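Local coordinates for diaminopimelate decarboxylase (Helicobacter pylori, PDB 2QGH), which catalyses the pyridoxal-phosphate-dependent decarboxylation of meso-diaminopimelate to L-lysine, the last step of lysine biosynthesis, at residues K58-Y63 with P102-F107; S201-I206 with I277-R282; A383-S388 with K407-E412. All blocks are in the same frame, centred on the assembly; numbering follows the deposited sequence.

Contacts 1 and 2 belong to one parallel eight-stranded barrel, and their centres lie about 10 Å apart. They meet where strand 59-64 closes the barrel against strand 275-278: C62 N lies 2.7 Å from C278 O, and L60 O lies 3.0 Å from C278 N, both probable hydrogen bonds. Contact 2 holds the pyridoxal phosphate and bound lysine directly, whereas in contact 1 the side chain of V106 is about 7 Å from the cofactor. Contact 3 stands apart at the subunit interface. Its centre is about 33 Å from those of both others, yet the side chain of Q385 is only about 13 Å from a bound lysine.

Contact 1: K58-Y63 with P102-F107; sequences KSLICY and PYRIVF
L60 turns its CG anti to its own backbone N (chi1 180°), while R104 swings CG to the side of its backbone N (chi1 -64°) and then runs extended to NE; these two choices bring leucine methyls against the aliphatic part of the arginine. The side chains cross obliquely. L60 CD1 does most of the touching, 3.6 Å from R104 CD and 4.1 Å from R104 CG, while the other methyl, CD2, comes to 4.2 Å from R104 CA. The same CD1 lies near the plane of the guanidinium, at its edge. Arginine suits this border of the barrel because its methylenes can cover a leucine while the charged end reaches on to a weak, long ion pair with E81. One face of the guanidinium is covered by the ring of its neighbour Y103, whose CE1 stands 4.0 Å above its centre.

Strands 59-64 and 105-107 are the first and third of the parallel eight-stranded TIM-type barrel of this decarboxylase family. Strand 83-86 runs between them in the sheet, which is why no backbone hydrogen bond joins the two segments and they meet through side chains: C62 and V106 in the buried interior, L60 and R104 at a partly exposed end of the barrel. The nearest CA atoms, of C62 and R104, are 7.1 Å apart.

Deeper in, the small side chain of C62 points toward strand 105-107 and meets V106. Its SG lies 4.0 Å from V106 CG2 and 4.1 Å from V106 CG1, resting against both branches of the valine, and C62 CB also approaches CG2. A compact, beta-branched valine fits such a buried strand position, where D85 of the intervening strand touches both V106 and C62. C62 SG also comes to 3.6 Å from R104 O.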
loop_
_atom_site.group_PDB
_atom_site.type_symbol
_atom_site.label_atom_id
_atom_site.label_comp_id
_atom_site.label_asym_id
_atom_site.label_seq_id
_atom_site.Cartn_x
_atom_site.Cartn_y
_atom_site.Cartn_z
ATOM N N LYS A 58 34.842 5.725 15.936
ATOM C CA LYS A 58 33.727 5.234 16.724
ATOM C C LYS A 58 32.495 5.458 15.850
ATOM O O LYS A 58 32.287 6.545 15.308
ATOM C CB LYS A 58 33.615 6.018 18.036
ATOM C CG LYS A 58 32.551 5.496 19.006
ATOM C CD LYS A 58 32.689 6.154 20.378
ATOM C CE LYS A 58 31.528 5.787 21.297
ATOM N NZ LYS A 58 31.371 4.309 21.495
ATOM N N SER A 59 31.690 4.421 15.685
ATOM C CA SER A 59 30.505 4.554 14.861
ATOM C C SER A 59 29.365 3.682 15.363
ATOM O O SER A 59 29.581 2.709 16.099
ATOM C CB SER A 59 30.837 4.213 13.400
ATOM O OG SER A 59 31.427 2.932 13.281
ATOM N N LEU A 60 28.148 4.052 14.971
ATOM C CA LEU A 60 26.951 3.322 15.360
ATOM C C LEU A 60 26.091 3.087 14.131
ATOM O O LEU A 60 25.726 4.036 13.433
ATOM C CB LEU A 60 26.151 4.116 16.400
ATOM C CG LEU A 60 24.853 3.459 16.896
ATOM C CD1 LEU A 60 25.158 2.087 17.523
ATOM C CD2 LEU A 60 24.179 4.376 17.900
ATOM N N ILE A 61 25.778 1.822 13.864
ATOM C CA ILE A 61 24.949 1.482 12.717
ATOM C C ILE A 61 23.506 1.249 13.164
ATOM O O ILE A 61 23.183 0.229 13.763
ATOM C CB ILE A 61 25.483 0.233 12.002
ATOM C CG1 ILE A 61 26.951 0.449 11.637
ATOM C CG2 ILE A 61 24.673 -0.036 10.736
ATOM C CD1 ILE A 61 27.194 1.742 10.855
ATOM N N CYS A 62 22.644 2.218 12.883
ATOM C CA CYS A 62 21.247 2.119 13.271
ATOM C C CYS A 62 20.379 1.646 12.129
ATOM O O CYS A 62 19.988 2.432 11.265
ATOM C CB CYS A 62 20.738 3.466 13.772
ATOM S SG CYS A 62 21.529 4.022 15.287
ATOM N N TYR A 63 20.079 0.352 12.136
ATOM C CA TYR A 63 19.247 -0.249 11.108
ATOM C C TYR A 63 17.881 0.450 10.999
ATOM O O TYR A 63 17.155 0.583 11.981
ATOM C CB TYR A 63 19.060 -1.735 11.416
ATOM C CG TYR A 63 18.060 -2.404 10.519
ATOM C CD1 TYR A 63 18.270 -2.470 9.142
ATOM C CD2 TYR A 63 16.878 -2.925 11.034
ATOM C CE1 TYR A 63 17.331 -3.029 8.302
ATOM C CE2 TYR A 63 15.925 -3.486 10.200
ATOM C CZ TYR A 63 16.158 -3.533 8.835
ATOM O OH TYR A 63 15.213 -4.065 7.998
ATOM N N PRO A 102 18.232 0.308 24.199
ATOM C CA PRO A 102 17.609 1.623 24.058
ATOM C C PRO A 102 18.599 2.725 23.683
ATOM O O PRO A 102 18.263 3.618 22.893
ATOM C CB PRO A 102 16.948 1.849 25.423
ATOM C CG PRO A 102 17.659 0.892 26.343
ATOM C CD PRO A 102 17.874 -0.311 25.484
ATOM N N TYR A 103 19.816 2.656 24.223
ATOM C CA TYR A 103 20.831 3.669 23.931
ATOM C C TYR A 103 21.412 3.584 22.516
ATOM O O TYR A 103 22.332 4.327 22.171
ATOM C CB TYR A 103 21.955 3.657 24.994
ATOM C CG TYR A 103 22.551 2.301 25.332
ATOM C CD1 TYR A 103 23.432 1.660 24.464
ATOM C CD2 TYR A 103 22.230 1.659 26.533
ATOM C CE1 TYR A 103 23.982 0.405 24.781
ATOM C CE2 TYR A 103 22.771 0.406 26.862
ATOM C CZ TYR A 103 23.645 -0.213 25.981
ATOM O OH TYR A 103 24.175 -1.453 26.298
ATOM N N ARG A 104 20.874 2.681 21.701
ATOM C CA ARG A 104 21.306 2.546 20.315
ATOM C C ARG A 104 20.107 2.823 19.406
ATOM O O ARG A 104 20.137 2.540 18.208
ATOM C CB ARG A 104 21.842 1.137 20.023
ATOM C CG ARG A 104 23.090 0.749 20.794
ATOM C CD ARG A 104 23.938 -0.247 20.018
ATOM N NE ARG A 104 25.096 -0.669 20.803
ATOM C CZ ARG A 104 25.131 -1.741 21.592
ATOM N NH1 ARG A 104 24.070 -2.532 21.707
ATOM N NH2 ARG A 104 26.224 -2.011 22.286
ATOM N N ILE A 105 19.048 3.375 19.991
ATOM C CA ILE A 105 17.824 3.691 19.262
ATOM C C ILE A 105 17.688 5.182 18.991
ATOM O O ILE A 105 17.733 5.997 19.910
ATOM C CB ILE A 105 16.568 3.223 20.052
ATOM C CG1 ILE A 105 16.488 1.694 20.038
ATOM C CG2 ILE A 105 15.284 3.822 19.444
ATOM C CD1 ILE A 105 15.373 1.138 20.903
ATOM N N VAL A 106 17.523 5.537 17.725
ATOM C CA VAL A 106 17.347 6.933 17.358
ATOM C C VAL A 106 15.947 7.067 16.757
ATOM O O VAL A 106 15.496 6.207 16.004
ATOM C CB VAL A 106 18.443 7.401 16.370
ATOM C CG1 VAL A 106 19.793 7.340 17.051
ATOM C CG2 VAL A 106 18.449 6.534 15.130
ATOM N N PHE A 107 15.267 8.154 17.105
ATOM C CA PHE A 107 13.890 8.394 16.676
ATOM C C PHE A 107 13.749 9.607 15.758
ATOM O O PHE A 107 13.893 10.746 16.195
ATOM C CB PHE A 107 13.039 8.565 17.943
ATOM C CG PHE A 107 11.557 8.641 17.712
ATOM C CD1 PHE A 107 10.994 8.381 16.462
ATOM C CD2 PHE A 107 10.714 8.953 18.775
ATOM C CE1 PHE A 107 9.615 8.429 16.276
ATOM C CE2 PHE A 107 9.329 9.005 18.603
ATOM C CZ PHE A 107 8.779 8.740 17.342
#

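Contact 2: S201-I206 with I277-R282; sequences SVHFHI and ICEPGR. With PLP (pyridoxal-5'-phosphate), chain B; LYS (lysine), chain C.
The pyridoxal-phosphate site at the mouth of the TIM-type barrel is built here from the ends of two strands, 197-203 and 275-278, with the loops that follow them. H203 and E279 make the direct contact between these segments, a histidine-carboxylate hydrogen bond. H203 NE2 donates a hydrogen bond to E279 OE1 over 3.0 Å, with an N-H...O angle of 158°. The acceptor lies in the imidazole plane, whereas the histidine meets OE1 from above the carboxylate plane, 40° out of it; ring and carboxylate are turned 49° apart.

The same E279 OE1 is 2.9 Å from the pyridine N1 of the cofactor. An acidic side chain suits this place because a carboxylate beside N1 would favour a protonated pyridinium, as in related decarboxylases such as ornithine decarboxylase. H203, in the second shell, holds OE1 by its bond and so probably steadies the carboxylate. E279 reaches N1 because its chain is extended beyond CG.

H205 is used for its face: one side of the imidazole lies over the pyridine, with PLP C3 standing 3.4 Å above the imidazole plane, toward the rim. Its ND1 is hydrogen-bonded to the backbone N of G244, which fixes the rotation of the ring.

Past P280 the chain grips the phosphate by its backbone. G281 N donates to PLP O2P, and G281 is also the N-cap of helix 282-285, whose first amide, R282 N, donates to O1P at 2.7 Å. The arginine side chain bends at chi3 and brings the edge of its guanidinium to the bound lysine, where NH2 donates to lysine OXT at 2.7 Å and NH1 adds a weaker bond at 3.1 Å.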
loop_
_atom_site.group_PDB
_atom_site.type_symbol
_atom_site.label_atom_id
_atom_site.label_comp_id
_atom_site.label_asym_id
_atom_site.label_seq_id
_atom_site.Cartn_x
_atom_site.Cartn_y
_atom_site.Cartn_z
ATOM N N SER A 201 23.667 15.981 18.555
ATOM C CA SER A 201 23.933 15.432 17.249
ATOM C C SER A 201 23.404 16.251 16.085
ATOM O O SER A 201 22.453 17.015 16.240
ATOM C CB SER A 201 23.331 14.026 17.197
ATOM O OG SER A 201 23.255 13.542 15.873
ATOM N N VAL A 202 24.050 16.110 14.928
ATOM C CA VAL A 202 23.597 16.777 13.710
ATOM C C VAL A 202 23.219 15.597 12.846
ATOM O O VAL A 202 23.844 14.538 12.943
ATOM C CB VAL A 202 24.702 17.530 12.933
ATOM C CG1 VAL A 202 24.204 18.902 12.571
ATOM C CG2 VAL A 202 25.984 17.591 13.722
ATOM N N HIS A 203 22.222 15.766 11.992
ATOM C CA HIS A 203 21.806 14.659 11.144
ATOM C C HIS A 203 21.334 15.099 9.760
ATOM O O HIS A 203 20.922 16.242 9.566
ATOM C CB HIS A 203 20.708 13.875 11.884
ATOM C CG HIS A 203 19.945 12.916 11.022
ATOM N ND1 HIS A 203 19.017 13.329 10.090
ATOM C CD2 HIS A 203 19.959 11.562 10.967
ATOM C CE1 HIS A 203 18.491 12.273 9.499
ATOM N NE2 HIS A 203 19.045 11.189 10.011
ATOM N N PHE A 204 21.429 14.193 8.792
ATOM C CA PHE A 204 20.946 14.470 7.448
ATOM C C PHE A 204 20.681 13.171 6.700
ATOM O O PHE A 204 21.342 12.152 6.929
ATOM C CB PHE A 204 21.929 15.340 6.650
ATOM C CG PHE A 204 23.170 14.613 6.185
ATOM C CD1 PHE A 204 24.378 14.760 6.863
ATOM C CD2 PHE A 204 23.137 13.805 5.046
ATOM C CE1 PHE A 204 25.529 14.119 6.412
ATOM C CE2 PHE A 204 24.280 13.164 4.595
ATOM C CZ PHE A 204 25.484 13.322 5.282
ATOM N N HIS A 205 19.686 13.211 5.824
ATOM C CA HIS A 205 19.327 12.062 5.005
ATOM C C HIS A 205 18.760 12.635 3.714
ATOM O O HIS A 205 17.637 13.138 3.700
ATOM C CB HIS A 205 18.275 11.200 5.699
ATOM C CG HIS A 205 17.904 9.986 4.912
ATOM N ND1 HIS A 205 18.715 8.874 4.837
ATOM C CD2 HIS A 205 16.863 9.748 4.080
ATOM C CE1 HIS A 205 18.191 8.006 3.991
ATOM N NE2 HIS A 205 17.066 8.511 3.518
ATOM N N ILE A 206 19.536 12.558 2.635
ATOM C CA ILE A 206 19.116 13.133 1.358
ATOM C C ILE A 206 18.296 12.284 0.388
ATOM O O ILE A 206 17.811 12.808 -0.623
ATOM C CB ILE A 206 20.335 13.702 0.581
ATOM C CG1 ILE A 206 21.349 12.596 0.293
ATOM C CG2 ILE A 206 20.987 14.813 1.387
ATOM C CD1 ILE A 206 22.452 13.005 -0.666
ATOM N N ILE A 277 27.314 8.035 12.682
ATOM C CA ILE A 277 26.138 7.177 12.723
ATOM C C ILE A 277 25.599 6.985 11.314
ATOM O O ILE A 277 25.478 7.945 10.538
ATOM C CB ILE A 277 24.986 7.783 13.571
ATOM C CG1 ILE A 277 25.378 7.876 15.048
ATOM C CG2 ILE A 277 23.739 6.919 13.428
ATOM C CD1 ILE A 277 24.253 8.410 15.939
ATOM N N CYS A 278 25.276 5.740 10.988
ATOM C CA CYS A 278 24.708 5.422 9.687
ATOM C C CYS A 278 23.362 4.759 9.952
ATOM O O CYS A 278 23.214 3.978 10.896
ATOM C CB CYS A 278 25.613 4.461 8.912
ATOM S SG CYS A 278 27.264 5.095 8.511
ATOM N N GLU A 279 22.385 5.076 9.116
ATOM C CA GLU A 279 21.055 4.511 9.255
ATOM C C GLU A 279 20.676 3.670 8.022
ATOM O O GLU A 279 19.650 3.907 7.384
ATOM C CB GLU A 279 20.055 5.646 9.466
ATOM C CG GLU A 279 20.471 6.600 10.581
ATOM C CD GLU A 279 19.509 7.752 10.759
ATOM O OE1 GLU A 279 18.933 8.209 9.751
ATOM O OE2 GLU A 279 19.340 8.219 11.902
ATOM N N PRO A 280 21.504 2.664 7.683
ATOM C CA PRO A 280 21.222 1.814 6.525
ATOM C C PRO A 280 19.965 0.964 6.704
ATOM O O PRO A 280 19.711 0.419 7.782
ATOM C CB PRO A 280 22.478 0.961 6.422
ATOM C CG PRO A 280 22.822 0.741 7.854
ATOM C CD PRO A 280 22.656 2.140 8.439
ATOM N N GLY A 281 19.180 0.859 5.640
ATOM C CA GLY A 281 17.968 0.064 5.684
ATOM C C GLY A 281 17.955 -0.951 4.553
ATOM O O GLY A 281 18.174 -2.145 4.770
ATOM N N ARG A 282 17.712 -0.461 3.344
ATOM C CA ARG A 282 17.656 -1.282 2.141
ATOM C C ARG A 282 18.894 -2.160 1.968
ATOM O O ARG A 282 18.786 -3.383 1.839
ATOM C CB ARG A 282 17.500 -0.377 0.917
ATOM C CG ARG A 282 17.006 -1.075 -0.337
ATOM C CD ARG A 282 17.210 -0.181 -1.555
ATOM N NE ARG A 282 16.515 1.095 -1.437
ATOM C CZ ARG A 282 15.204 1.255 -1.592
ATOM N NH1 ARG A 282 14.426 0.216 -1.884
ATOM N NH2 ARG A 282 14.667 2.456 -1.436
HETATM N N1 PLP B . 17.192 7.121 7.764
HETATM C C2 PLP B . 16.119 7.994 7.490
HETATM C C2A PLP B . 15.893 9.194 8.322
HETATM C C3 PLP B . 15.232 7.661 6.389
HETATM O O3 PLP B . 14.155 8.470 6.085
HETATM C C4 PLP B . 15.451 6.517 5.623
HETATM C C4A PLP B . 14.647 6.433 4.372
HETATM C C5 PLP B . 16.512 5.648 5.912
HETATM C C6 PLP B . 17.420 5.974 6.991
HETATM C C5A PLP B . 16.713 4.304 5.355
HETATM O O4P PLP B . 17.321 4.421 4.089
HETATM P P PLP B . 17.624 3.245 3.271
HETATM O O1P PLP B . 16.666 2.015 3.317
HETATM O O2P PLP B . 19.078 2.827 3.768
HETATM O O3P PLP B . 17.631 3.759 1.781
HETATM N N LYS C . 9.616 2.855 0.571
HETATM C CA LYS C . 10.693 3.295 -0.370
HETATM C C LYS C . 11.049 2.168 -1.339
HETATM O O LYS C . 10.276 1.189 -1.383
HETATM C CB LYS C . 11.936 3.732 0.426
HETATM C CG LYS C . 11.698 4.969 1.279
HETATM C CD LYS C . 12.781 5.182 2.320
HETATM C CE LYS C . 12.490 6.447 3.123
HETATM N NZ LYS C . 13.399 6.673 4.297
HETATM O OXT LYS C . 12.081 2.269 -2.038
#

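Contact 3: A383-S388 with K407-E412; sequences ASQYNS and KREALE
Two irregular loops of the C-terminal region meet at the dimer interface through one polar bridge, between Q385 in the loop ahead of strand 393-397 and E409 in the loop after strand 402-406. Q385 NE2 donates to E409 OE1 over 2.7 Å, with an N-H...O angle of 149°. The oxygen lies close to the amide plane, 8° out of it, though the bond is somewhat bent at hydrogen; the donor, in contrast, stands well above the carboxylate plane. Amide and carboxylate planes are 63° apart, and the two side chains cross at about a right angle. Both are extended beyond CG, and this length lets them span loops whose nearest CA atoms, of Q385 and E409, are 9.7 Å apart.

Strands 393-397 and 402-406 form an antiparallel pair in the mixed beta sheet that accompanies the barrel, and the contact ties the approach to this pair to its exit. E409 OE1 also accepts from the backbone N of K391, so two donors grip a single oxygen.

A glutamine suits its place because its amide has a donor and an acceptor to spend: while NE2 serves E409, OE1 takes a hydrogen bond from the side chain of K391 of the second subunit. Just before it, S384 OG accepts from Y386 N at 3.3 Å, an ST turn that spans Q385. The Y386 hydroxyl is in turn hydrogen-bonded to E350 and, weakly, to a bound lysine, while N387 O accepts from S88 OG of the second subunit.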
loop_
_atom_site.group_PDB
_atom_site.type_symbol
_atom_site.label_atom_id
_atom_site.label_comp_id
_atom_site.label_asym_id
_atom_site.label_seq_id
_atom_site.Cartn_x
_atom_site.Cartn_y
_atom_site.Cartn_z
ATOM N N ALA A 383 3.205 -3.919 2.625
ATOM C CA ALA A 383 2.147 -4.825 2.189
ATOM C C ALA A 383 0.808 -4.528 2.860
ATOM O O ALA A 383 0.766 -4.091 4.007
ATOM C CB ALA A 383 2.559 -6.280 2.454
ATOM N N SER A 384 -0.280 -4.777 2.133
ATOM C CA SER A 384 -1.631 -4.541 2.639
ATOM C C SER A 384 -2.487 -5.785 2.433
ATOM O O SER A 384 -1.996 -6.806 1.951
ATOM C CB SER A 384 -2.284 -3.390 1.890
ATOM O OG SER A 384 -2.572 -3.790 0.560
ATOM N N GLN A 385 -3.769 -5.678 2.784
ATOM C CA GLN A 385 -4.721 -6.775 2.634
ATOM C C GLN A 385 -5.718 -6.472 1.514
ATOM O O GLN A 385 -6.796 -7.066 1.436
ATOM C CB GLN A 385 -5.471 -6.990 3.943
ATOM C CG GLN A 385 -4.560 -7.161 5.140
ATOM C CD GLN A 385 -5.338 -7.287 6.428
ATOM O OE1 GLN A 385 -6.143 -6.421 6.765
ATOM N NE2 GLN A 385 -5.105 -8.368 7.156
ATOM N N TYR A 386 -5.347 -5.535 0.652
ATOM C CA TYR A 386 -6.182 -5.143 -0.473
ATOM C C TYR A 386 -6.749 -6.373 -1.215
ATOM O O TYR A 386 -6.047 -7.367 -1.417
ATOM C CB TYR A 386 -5.354 -4.259 -1.411
ATOM C CG TYR A 386 -6.115 -3.666 -2.576
ATOM C CD1 TYR A 386 -7.385 -3.118 -2.396
ATOM C CD2 TYR A 386 -5.549 -3.632 -3.856
ATOM C CE1 TYR A 386 -8.078 -2.551 -3.466
ATOM C CE2 TYR A 386 -6.226 -3.065 -4.927
ATOM C CZ TYR A 386 -7.494 -2.528 -4.726
ATOM O OH TYR A 386 -8.186 -1.982 -5.783
ATOM N N ASN A 387 -8.020 -6.284 -1.615
ATOM C CA ASN A 387 -8.720 -7.374 -2.299
ATOM C C ASN A 387 -8.986 -8.474 -1.265
ATOM O O ASN A 387 -9.283 -9.617 -1.615
ATOM C CB ASN A 387 -7.880 -7.942 -3.461
ATOM C CG ASN A 387 -7.914 -7.061 -4.718
ATOM O OD1 ASN A 387 -8.103 -5.835 -4.648
ATOM N ND2 ASN A 387 -7.710 -7.690 -5.879
ATOM N N SER A 388 -8.889 -8.119 0.013
ATOM C CA SER A 388 -9.096 -9.087 1.088
ATOM C C SER A 388 -8.189 -10.305 0.917
ATOM O O SER A 388 -8.663 -11.437 0.833
ATOM C CB SER A 388 -10.553 -9.546 1.137
ATOM O OG SER A 388 -11.386 -8.544 1.674
ATOM N N LYS A 407 3.760 -16.034 10.903
ATOM C CA LYS A 407 2.732 -16.948 10.454
ATOM C C LYS A 407 1.829 -16.249 9.448
ATOM O O LYS A 407 1.630 -15.040 9.522
ATOM C CB LYS A 407 1.913 -17.441 11.645
ATOM C CG LYS A 407 0.864 -18.488 11.285
ATOM C CD LYS A 407 1.513 -19.801 10.831
ATOM C CE LYS A 407 2.094 -19.771 9.404
ATOM N NZ LYS A 407 1.082 -19.760 8.307
ATOM N N ARG A 408 1.299 -17.003 8.492
ATOM C CA ARG A 408 0.405 -16.409 7.509
ATOM C C ARG A 408 -0.895 -16.015 8.198
ATOM O O ARG A 408 -1.325 -16.651 9.157
ATOM C CB ARG A 408 0.097 -17.381 6.380
ATOM C CG ARG A 408 -0.609 -16.711 5.206
ATOM C CD ARG A 408 -1.164 -17.728 4.236
ATOM N NE ARG A 408 -0.142 -18.686 3.830
ATOM C CZ ARG A 408 0.901 -18.414 3.045
ATOM N NH1 ARG A 408 1.093 -17.191 2.548
ATOM N NH2 ARG A 408 1.765 -19.385 2.764
ATOM N N GLU A 409 -1.518 -14.955 7.703
ATOM C CA GLU A 409 -2.766 -14.471 8.273
ATOM C C GLU A 409 -3.961 -15.340 7.860
ATOM O O GLU A 409 -4.072 -15.762 6.703
ATOM C CB GLU A 409 -2.987 -13.041 7.804
ATOM C CG GLU A 409 -3.331 -12.055 8.891
ATOM C CD GLU A 409 -3.083 -10.636 8.430
ATOM O OE1 GLU A 409 -3.323 -10.367 7.231
ATOM O OE2 GLU A 409 -2.653 -9.798 9.257
ATOM N N ALA A 410 -4.853 -15.618 8.807
ATOM C CA ALA A 410 -6.045 -16.401 8.497
ATOM C C ALA A 410 -7.062 -15.447 7.871
ATOM O O ALA A 410 -7.016 -14.238 8.104
ATOM C CB ALA A 410 -6.622 -17.028 9.764
ATOM N N LEU A 411 -7.971 -15.995 7.070
ATOM C CA LEU A 411 -9.000 -15.199 6.413
ATOM C C LEU A 411 -9.773 -14.388 7.446
ATOM O O LEU A 411 -10.132 -13.235 7.205
ATOM C CB LEU A 411 -9.952 -16.121 5.650
ATOM C CG LEU A 411 -10.124 -15.907 4.147
ATOM C CD1 LEU A 411 -8.810 -15.545 3.492
ATOM C CD2 LEU A 411 -10.684 -17.176 3.540
ATOM N N GLU A 412 -10.010 -14.987 8.609
ATOM C CA GLU A 412 -10.755 -14.310 9.659
ATOM C C GLU A 412 -10.029 -13.118 10.281
ATOM O O GLU A 412 -10.665 -12.251 10.876
ATOM C CB GLU A 412 -11.143 -15.302 10.752
ATOM C CG GLU A 412 -11.819 -16.561 10.230
ATOM C CD GLU A 412 -10.816 -17.655 9.895
ATOM O OE1 GLU A 412 -10.092 -18.094 10.819
ATOM O OE2 GLU A 412 -10.743 -18.072 8.716
#